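Long-range contacts in HEPN domain-containing protein (Thermotoga maritima, PDB 1O3U), which is of unknown function but adopts the helical HEPN fold, relatives of which include RNases and partners of nucleotidyltransferases: residues E21-D26 and F37-A42; D14-D19 and E44-A49; S62-L67 and H83-D88. One frame throughout, in Å; residues are numbered along the deposited sequence.

Contact 1 of 3, residues E21-D26 and F37-A42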
loop_
_atom_site.group_PDB
_atom_site.type_symbol
_atom_site.label_atom_id
_atom_site.label_comp_id
_atom_site.label_asym_id
_atom_site.label_seq_id
_atom_site.Cartn_x
_atom_site.Cartn_y
_atom_site.Cartn_z
ATOM N N GLU A 21 1.798 -8.357 -6.495
ATOM C CA GLU A 21 1.435 -8.377 -7.904
ATOM C C GLU A 21 1.666 -7.012 -8.521
ATOM O O GLU A 21 2.171 -6.916 -9.643
ATOM C CB GLU A 21 0.009 -8.817 -8.096
ATOM C CG GLU A 21 -0.320 -9.125 -9.538
ATOM C CD GLU A 21 0.277 -10.438 -10.062
ATOM O OE1 GLU A 21 0.884 -11.261 -9.304
ATOM O OE2 GLU A 21 0.153 -10.634 -11.290
ATOM N N HIS A 22 1.326 -5.962 -7.778
ATOM C CA HIS A 22 1.611 -4.582 -8.190
ATOM C C HIS A 22 3.104 -4.405 -8.456
ATOM O O HIS A 22 3.501 -3.857 -9.489
ATOM C CB HIS A 22 1.163 -3.552 -7.156
ATOM C CG HIS A 22 0.879 -2.180 -7.728
ATOM N ND1 HIS A 22 0.354 -1.154 -6.968
ATOM C CD2 HIS A 22 0.998 -1.687 -8.987
ATOM C CE1 HIS A 22 0.180 -0.089 -7.734
ATOM N NE2 HIS A 22 0.551 -0.391 -8.960
ATOM N N ALA A 23 3.941 -4.842 -7.513
ATOM C CA ALA A 23 5.383 -4.742 -7.659
ATOM C C ALA A 23 5.888 -5.443 -8.941
ATOM O O ALA A 23 6.761 -4.922 -9.641
ATOM C CB ALA A 23 6.049 -5.321 -6.486
ATOM N N LYS A 24 5.373 -6.645 -9.181
ATOM C CA LYS A 24 5.756 -7.432 -10.317
ATOM C C LYS A 24 5.330 -6.758 -11.653
ATOM O O LYS A 24 6.056 -6.826 -12.643
ATOM C CB LYS A 24 5.167 -8.823 -10.179
ATOM C CG LYS A 24 5.895 -9.679 -9.137
ATOM C CD LYS A 24 5.364 -11.063 -9.133
ATOM C CE LYS A 24 6.014 -11.838 -8.022
ATOM N NZ LYS A 24 5.598 -13.224 -8.031
ATOM N N HIS A 25 4.186 -6.107 -11.640
ATOM C CA HIS A 25 3.700 -5.345 -12.788
ATOM C C HIS A 25 4.597 -4.162 -13.059
ATOM O O HIS A 25 4.990 -3.919 -14.213
ATOM C CB HIS A 25 2.284 -4.868 -12.522
ATOM C CG HIS A 25 1.634 -4.238 -13.715
ATOM N ND1 HIS A 25 1.528 -2.875 -13.862
ATOM C CD2 HIS A 25 1.066 -4.787 -14.815
ATOM C CE1 HIS A 25 0.909 -2.608 -15.001
ATOM N NE2 HIS A 25 0.627 -3.751 -15.604
ATOM N N ASP A 26 4.926 -3.416 -12.003
ATOM C CA ASP A 26 5.852 -2.281 -12.134
ATOM C C ASP A 26 7.227 -2.764 -12.624
ATOM O O ASP A 26 7.829 -2.133 -13.505
ATOM C CB ASP A 26 6.028 -1.529 -10.820
ATOM C CG ASP A 26 4.844 -0.595 -10.501
ATOM O OD1 ASP A 26 4.231 -0.007 -11.427
ATOM O OD2 ASP A 26 4.487 -0.416 -9.354
ATOM N N PHE A 37 9.012 0.160 -3.938
ATOM C CA PHE A 37 7.987 0.687 -3.028
ATOM C C PHE A 37 6.885 -0.345 -2.700
ATOM O O PHE A 37 6.555 -0.582 -1.537
ATOM C CB PHE A 37 7.389 1.946 -3.665
ATOM C CG PHE A 37 6.274 2.544 -2.880
ATOM C CD1 PHE A 37 6.529 3.260 -1.731
ATOM C CD2 PHE A 37 4.965 2.421 -3.308
ATOM C CE1 PHE A 37 5.491 3.836 -1.001
ATOM C CE2 PHE A 37 3.928 2.968 -2.571
ATOM C CZ PHE A 37 4.192 3.697 -1.443
ATOM N N SER A 38 6.320 -0.952 -3.739
ATOM C CA SER A 38 5.265 -1.951 -3.599
ATOM C C SER A 38 5.756 -3.172 -2.796
ATOM O O SER A 38 5.000 -3.778 -2.046
ATOM C CB SER A 38 4.817 -2.425 -4.966
ATOM O OG SER A 38 4.102 -1.411 -5.637
ATOM N N SER A 39 7.008 -3.564 -3.019
ATOM C CA SER A 39 7.617 -4.706 -2.319
ATOM C C SER A 39 7.688 -4.451 -0.786
ATOM O O SER A 39 7.393 -5.354 0.031
ATOM C CB SER A 39 9.029 -4.965 -2.885
ATOM O OG SER A 39 8.928 -5.423 -4.220
ATOM N N GLN A 40 8.088 -3.236 -0.417
ATOM C CA GLN A 40 8.115 -2.831 0.991
ATOM C C GLN A 40 6.719 -2.983 1.608
ATOM O O GLN A 40 6.573 -3.586 2.660
ATOM C CB GLN A 40 8.550 -1.361 1.141
ATOM C CG GLN A 40 9.954 -1.066 0.868
ATOM C CD GLN A 40 10.238 0.444 0.969
ATOM O OE1 GLN A 40 9.416 1.276 0.544
ATOM N NE2 GLN A 40 11.369 0.790 1.545
ATOM N N GLN A 41 5.703 -2.436 0.932
ATOM C CA GLN A 41 4.316 -2.525 1.392
ATOM C C GLN A 41 3.801 -3.972 1.518
ATOM O O GLN A 41 3.155 -4.332 2.522
ATOM C CB GLN A 41 3.417 -1.688 0.490
ATOM C CG GLN A 41 3.793 -0.203 0.450
ATOM C CD GLN A 41 3.444 0.482 1.742
ATOM O OE1 GLN A 41 2.357 0.235 2.309
ATOM N NE2 GLN A 41 4.357 1.315 2.243
ATOM N N ALA A 42 4.128 -4.803 0.533
ATOM C CA ALA A 42 3.716 -6.209 0.523
ATOM C C ALA A 42 4.301 -6.916 1.744
ATOM O O ALA A 42 3.599 -7.661 2.419
ATOM C CB ALA A 42 4.171 -6.871 -0.708
HETATM O O HOH W 1 1.038 -1.313 -3.982
#

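Contact 2 of 3, residues D14-D19 and E44-A49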
loop_
_atom_site.group_PDB
_atom_site.type_symbol
_atom_site.label_atom_id
_atom_site.label_comp_id
_atom_site.label_asym_id
_atom_site.label_seq_id
_atom_site.Cartn_x
_atom_site.Cartn_y
_atom_site.Cartn_z
ATOM N N ASP A 14 -4.144 -10.959 1.888
ATOM C CA ASP A 14 -4.674 -10.744 0.533
ATOM C C ASP A 14 -4.103 -9.453 -0.009
ATOM O O ASP A 14 -3.597 -9.415 -1.140
ATOM C CB ASP A 14 -6.214 -10.665 0.535
ATOM C CG ASP A 14 -6.879 -12.028 0.714
ATOM O OD1 ASP A 14 -6.203 -13.069 0.571
ATOM O OD2 ASP A 14 -8.094 -12.158 0.995
ATOM N N ALA A 15 -4.135 -8.408 0.822
ATOM C CA ALA A 15 -3.585 -7.119 0.428
ATOM C C ALA A 15 -2.082 -7.207 0.188
ATOM O O ALA A 15 -1.587 -6.573 -0.721
ATOM C CB ALA A 15 -3.914 -6.056 1.439
ATOM N N ALA A 16 -1.351 -7.994 0.983
ATOM C CA ALA A 16 0.087 -8.210 0.730
ATOM C C ALA A 16 0.305 -8.802 -0.664
ATOM O O ALA A 16 1.204 -8.372 -1.388
ATOM C CB ALA A 16 0.713 -9.111 1.768
ATOM N N LYS A 17 -0.487 -9.809 -1.015
ATOM C CA LYS A 17 -0.342 -10.499 -2.298
ATOM C C LYS A 17 -0.668 -9.590 -3.468
ATOM O O LYS A 17 -0.012 -9.660 -4.510
ATOM C CB LYS A 17 -1.172 -11.787 -2.314
ATOM C CG LYS A 17 -0.579 -12.861 -1.392
ATOM C CD LYS A 17 -1.567 -13.998 -1.095
ATOM N N ASP A 18 -1.643 -8.699 -3.285
ATOM C CA ASP A 18 -1.963 -7.690 -4.290
ATOM C C ASP A 18 -0.827 -6.691 -4.461
ATOM O O ASP A 18 -0.500 -6.358 -5.596
ATOM C CB ASP A 18 -3.236 -6.925 -3.959
ATOM C CG ASP A 18 -4.474 -7.773 -4.061
ATOM O OD1 ASP A 18 -4.399 -8.913 -4.578
ATOM O OD2 ASP A 18 -5.580 -7.364 -3.633
ATOM N N ASP A 19 -0.264 -6.180 -3.352
ATOM C CA ASP A 19 0.939 -5.339 -3.423
ATOM C C ASP A 19 2.105 -6.036 -4.180
ATOM O O ASP A 19 2.827 -5.414 -4.956
ATOM C CB ASP A 19 1.455 -4.962 -2.026
ATOM C CG ASP A 19 0.595 -3.913 -1.326
ATOM O OD1 ASP A 19 -0.212 -3.191 -1.979
ATOM O OD2 ASP A 19 0.734 -3.712 -0.105
ATOM N N GLU A 44 5.465 -5.605 4.621
ATOM C CA GLU A 44 4.781 -5.034 5.792
ATOM C C GLU A 44 3.420 -5.663 6.077
ATOM O O GLU A 44 3.101 -6.072 7.215
ATOM C CB GLU A 44 4.628 -3.514 5.596
ATOM C CG GLU A 44 5.921 -2.771 5.681
ATOM C CD GLU A 44 5.765 -1.262 5.607
ATOM O OE1 GLU A 44 4.675 -0.720 6.013
ATOM O OE2 GLU A 44 6.784 -0.636 5.188
ATOM N N LYS A 45 2.589 -5.735 5.049
ATOM C CA LYS A 45 1.255 -6.263 5.195
ATOM C C LYS A 45 1.297 -7.761 5.572
ATOM O O LYS A 45 0.488 -8.207 6.376
ATOM C CB LYS A 45 0.424 -5.997 3.939
ATOM C CG LYS A 45 0.073 -4.506 3.728
ATOM C CD LYS A 45 -0.909 -4.303 2.606
ATOM C CE LYS A 45 -1.274 -2.828 2.374
ATOM N NZ LYS A 45 -0.522 -2.149 1.290
ATOM N N ALA A 46 2.247 -8.514 5.011
ATOM C CA ALA A 46 2.348 -9.958 5.242
ATOM C C ALA A 46 2.640 -10.177 6.741
ATOM O O ALA A 46 1.995 -10.981 7.409
ATOM C CB ALA A 46 3.455 -10.560 4.413
ATOM N N VAL A 47 3.568 -9.423 7.285
ATOM C CA VAL A 47 3.910 -9.611 8.708
ATOM C C VAL A 47 2.758 -9.192 9.634
ATOM O O VAL A 47 2.470 -9.855 10.644
ATOM C CB VAL A 47 5.210 -8.887 9.080
ATOM C CG1 VAL A 47 5.548 -9.123 10.552
ATOM C CG2 VAL A 47 6.369 -9.335 8.195
ATOM N N LYS A 48 2.079 -8.106 9.296
ATOM C CA LYS A 48 0.892 -7.684 10.041
ATOM C C LYS A 48 -0.216 -8.755 10.078
ATOM O O LYS A 48 -0.962 -8.854 11.068
ATOM C CB LYS A 48 0.311 -6.400 9.469
ATOM C CG LYS A 48 1.146 -5.208 9.719
ATOM C CD LYS A 48 0.443 -3.964 9.157
ATOM C CE LYS A 48 1.370 -2.761 9.168
ATOM N N ALA A 49 -0.329 -9.535 9.002
ATOM C CA ALA A 49 -1.297 -10.635 8.960
ATOM C C ALA A 49 -1.015 -11.643 10.089
ATOM O O ALA A 49 -1.948 -12.176 10.678
ATOM C CB ALA A 49 -1.272 -11.330 7.607
#

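Contact 3 of 3, residues S62-L67 and H83-D88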
loop_
_atom_site.group_PDB
_atom_site.type_symbol
_atom_site.label_atom_id
_atom_site.label_comp_id
_atom_site.label_asym_id
_atom_site.label_seq_id
_atom_site.Cartn_x
_atom_site.Cartn_y
_atom_site.Cartn_z
ATOM N N SER A 62 8.202 -0.217 9.906
ATOM C CA SER A 62 9.091 -0.908 9.027
ATOM C C SER A 62 8.918 -2.428 9.166
ATOM O O SER A 62 8.455 -2.927 10.175
ATOM C CB SER A 62 10.529 -0.481 9.308
ATOM O OG SER A 62 11.000 -1.025 10.513
ATOM N N VAL A 63 9.313 -3.135 8.131
ATOM C CA VAL A 63 9.365 -4.604 8.181
ATOM C C VAL A 63 10.358 -5.075 9.224
ATOM O O VAL A 63 10.032 -5.980 9.965
ATOM C CB VAL A 63 9.678 -5.215 6.798
ATOM C CG1 VAL A 63 9.652 -6.738 6.854
ATOM C CG2 VAL A 63 8.672 -4.701 5.812
ATOM N N PRO A 64 11.551 -4.474 9.341
ATOM C CA PRO A 64 12.417 -4.803 10.469
ATOM C C PRO A 64 11.741 -4.601 11.819
ATOM O O PRO A 64 11.962 -5.457 12.663
ATOM C CB PRO A 64 13.604 -3.849 10.306
ATOM C CG PRO A 64 13.651 -3.552 8.923
ATOM C CD PRO A 64 12.210 -3.498 8.457
ATOM N N ASP A 65 10.907 -3.564 11.982
ATOM C CA ASP A 65 10.191 -3.322 13.238
ATOM C C ASP A 65 9.319 -4.534 13.551
ATOM O O ASP A 65 9.424 -5.127 14.612
ATOM C CB ASP A 65 9.286 -2.069 13.187
ATOM C CG ASP A 65 10.045 -0.766 13.287
ATOM O OD1 ASP A 65 11.209 -0.756 13.749
ATOM O OD2 ASP A 65 9.530 0.314 12.915
ATOM N N PHE A 66 8.473 -4.918 12.606
ATOM C CA PHE A 66 7.505 -5.977 12.863
ATOM C C PHE A 66 8.188 -7.342 13.032
ATOM O O PHE A 66 7.827 -8.113 13.904
ATOM C CB PHE A 66 6.467 -6.056 11.751
ATOM C CG PHE A 66 5.717 -4.766 11.494
ATOM C CD1 PHE A 66 5.144 -4.046 12.518
ATOM C CD2 PHE A 66 5.517 -4.334 10.193
ATOM C CE1 PHE A 66 4.432 -2.891 12.258
ATOM C CE2 PHE A 66 4.811 -3.158 9.939
ATOM C CZ PHE A 66 4.266 -2.452 10.978
ATOM N N LEU A 67 9.170 -7.660 12.202
ATOM C CA LEU A 67 9.906 -8.941 12.382
ATOM C C LEU A 67 10.658 -9.024 13.690
ATOM O O LEU A 67 10.752 -10.089 14.291
ATOM C CB LEU A 67 10.890 -9.166 11.235
ATOM C CG LEU A 67 10.348 -9.574 9.897
ATOM C CD1 LEU A 67 11.544 -9.917 9.013
ATOM C CD2 LEU A 67 9.386 -10.815 10.015
ATOM N N HIS A 83 16.845 -9.614 4.566
ATOM C CA HIS A 83 16.006 -9.120 3.462
ATOM C C HIS A 83 15.158 -7.926 3.890
ATOM O O HIS A 83 14.973 -6.971 3.128
ATOM C CB HIS A 83 15.064 -10.204 2.943
ATOM C CG HIS A 83 15.746 -11.412 2.380
ATOM N ND1 HIS A 83 17.082 -11.442 2.053
ATOM C CD2 HIS A 83 15.253 -12.636 2.062
ATOM C CE1 HIS A 83 17.396 -12.639 1.590
ATOM N NE2 HIS A 83 16.293 -13.371 1.543
ATOM N N ALA A 84 14.629 -8.004 5.110
ATOM C CA ALA A 84 13.769 -6.962 5.637
ATOM C C ALA A 84 14.537 -5.662 5.710
ATOM O O ALA A 84 14.013 -4.614 5.408
ATOM C CB ALA A 84 13.255 -7.323 6.991
ATOM N N LEU A 85 15.792 -5.743 6.089
ATOM C CA LEU A 85 16.591 -4.539 6.248
ATOM C C LEU A 85 16.862 -3.920 4.891
ATOM O O LEU A 85 16.836 -2.711 4.783
ATOM C CB LEU A 85 17.871 -4.837 6.996
ATOM C CG LEU A 85 17.512 -5.108 8.462
ATOM C CD1 LEU A 85 18.581 -5.977 9.130
ATOM C CD2 LEU A 85 17.309 -3.794 9.205
ATOM N N GLU A 86 17.043 -4.748 3.862
ATOM C CA GLU A 86 17.204 -4.251 2.507
ATOM C C GLU A 86 15.924 -3.584 2.002
ATOM O O GLU A 86 15.970 -2.563 1.311
ATOM C CB GLU A 86 17.597 -5.369 1.553
ATOM C CG GLU A 86 18.942 -5.975 1.849
ATOM C CD GLU A 86 20.079 -5.143 1.314
ATOM O OE1 GLU A 86 20.099 -4.870 0.097
ATOM O OE2 GLU A 86 20.954 -4.770 2.119
ATOM N N LEU A 87 14.784 -4.153 2.359
ATOM C CA LEU A 87 13.499 -3.625 1.937
ATOM C C LEU A 87 13.184 -2.318 2.632
ATOM O O LEU A 87 12.466 -1.480 2.089
ATOM C CB LEU A 87 12.400 -4.609 2.287
ATOM C CG LEU A 87 12.203 -5.735 1.311
ATOM C CD1 LEU A 87 11.453 -6.882 2.031
ATOM C CD2 LEU A 87 11.427 -5.179 0.090
ATOM N N ASP A 88 13.722 -2.154 3.826
ATOM C CA ASP A 88 13.485 -0.962 4.617
ATOM C C ASP A 88 14.136 0.291 4.028
ATOM O O ASP A 88 13.703 1.402 4.338
ATOM C CB ASP A 88 13.985 -1.168 6.037
ATOM C CG ASP A 88 13.497 -0.092 6.978
ATOM O OD1 ASP A 88 12.301 0.256 6.905
ATOM O OD2 ASP A 88 14.233 0.452 7.813
HETATM O O HOH W 2 13.490 0.264 10.448
#

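Contact 1 of 3, residues E21-D26 and F37-A42
Ala23 and Ser38 meet almost head-on, each with its CB directed at the opposing helix. Ala23 CB lies 3.5 Å from Ser38 CB, tighter than a usual carbon contact, and the two CA atoms are 4.9 Å apart. Ser39 approaches the same methyl from one flank, its OG 3.7 Å from Ala23 CB, while that hydroxyl is hydrogen-bonded to Ala35 O one turn back in its own helix. On the other flank stands His22, whose ring reaches past the Ser38 hydroxyl, with His22 CG 3.9 Å from Ser38 OG. A chi1 of -155° swings the imidazole roughly opposite the backbone N and carries it beside the interface instead of into it. This is the antiparallel hairpin of helices 11-28 and 32-54 in the HEPN bundle; the local axes run 8.1 Å apart at 166°, a spacing that small residues such as Ala23 and Ser38 make possible. Between the polar ends a water sits 3.1 Å from His22 ND1 and makes a weak, longer bond to Ser38 OG. Ser38 OG also has a weak bond to Trp34 O. The far side of the imidazole belongs to the dimer: His22 NE2 is hydrogen-bonded to Asp26 OD2 of the second subunit, the ring stacks on His22 and Trp34 of that chain, and Asp26 OD2 is in turn hydrogen-bonded to His22 NE2 there. Val118 of helix 104-132 touches both Ala23 and Ser39.

Contact 2 of 3, residues D14-D19 and E44-A49
Asp19 and Lys45 join across this helix pair in a salt bridge between Asp19 OD2 and Lys45 NZ. The modelled separation of 2.4 Å is too short to be trusted as a bond length, although the pairing itself is clear. The two side chains cross at about a right angle: the lysine runs extended along CG and CD, then bends at its last torsion (chi4 97°), which turns NZ onto the carboxylate. Short of the ammonium end, the aliphatic part of Lys45 serves as packing surface, with Lys45 CD 3.7 Å from Ala15 CB and Lys45 CB 3.8 Å from Ala16 CB. Ala16 sits deeper: its CB approaches the backbone N of Ala46 at 3.6 Å and Ala46 CB at 4.1 Å. Alanines let helices 11-28 and 32-54 pack as the closely spaced antiparallel hairpin of the HEPN bundle, their local axes 8.0 Å apart and crossing at -164°. Were Lys45 an alanine, the buried Asp19 carboxylate would probably lose its charged mate and the Ala15 methyl its aliphatic cover. Lys45 NZ has a second partner, Gln41 OE1 of the second subunit, to which it is hydrogen-bonded; further out, Phe37 of that chain packs on Asp19, so the charge pair is held at the dimer interface. Within the chain, Asp19 is flanked by Gln41 and Ala42, and Ile125 of helix 104-132 touches Ala46.

Contact 3 of 3, residues S62-L67 and H83-D88
Pro64 and Ala84 bring their CA atoms to 5.5 Å where helix 63-67 runs against helix 83-88 in a roughly antiparallel sense, the local axes 8.9 Å apart with 148° between their N-to-C directions. These are the two short helices of the HEPN domain, packed beside its long ones. At the centre is the Ala84 methyl, which fits between two branches of the facing helix: Val63 CG1 and Leu67 CD1 each lie 3.7 Å from Ala84 CB. Val63 presents that branch because CG1 stands opposite the backbone N (chi1 -177°), which leaves CG2 turned to Glu44 of helix 32-54; Ala43 also touches this side chain. Nearer the surface, the Pro64 ring lies against the facing helix, its CG 3.7 Å from Ala84 O, and is met from two directions. Pro64 CG touches Leu85 CD2 at 3.7 Å, an approach made by the end of a leucine whose CB points away from the facing helix, and Asp88 CB comes up on the ring at a similar distance. The start of helix 63-70 is fixed by a capping box: Asp65 N donates to Ser62 OG at 2.9 Å, and Ser62 N returns a weak bond to Asp65 OD2. The same carboxylate oxygen accepts from Tyr61 N. Helix 32-54 and helix 104-132 close the inner side, where Val63 and Leu87 both reach Ile124. Toward the solvent a water links the two helices, lying 2.8 Å from Ser62 OG and donating to Asp88 OD2 at 2.7 Å.

Overall arrangement
From the N terminus, helix 11-28 runs first past 44-49 in contact 2 and then past 37-42 in contact 1, so contact 1 closes the smaller loop, nested inside that of contact 2. Both zip the same helical hairpin and both lie against the second subunit; Ala42 O packs on Ala16 CB between them. Contact 3 follows in series, closing a separate loop between helices 63-70 and 78-88. It lies across the chain's centre from contact 1, yet helix 32-54, one side of contacts 1 and 2, also borders it: Gln40 NE2 probably hydrogen-bonds Leu87 O, and Val47 packs on Phe66 and Leu67. Helix 104-132 lines all three contacts, and a Cys36-Cys91 disulfide ties helix 32-54 to the chain just after helix 78-88.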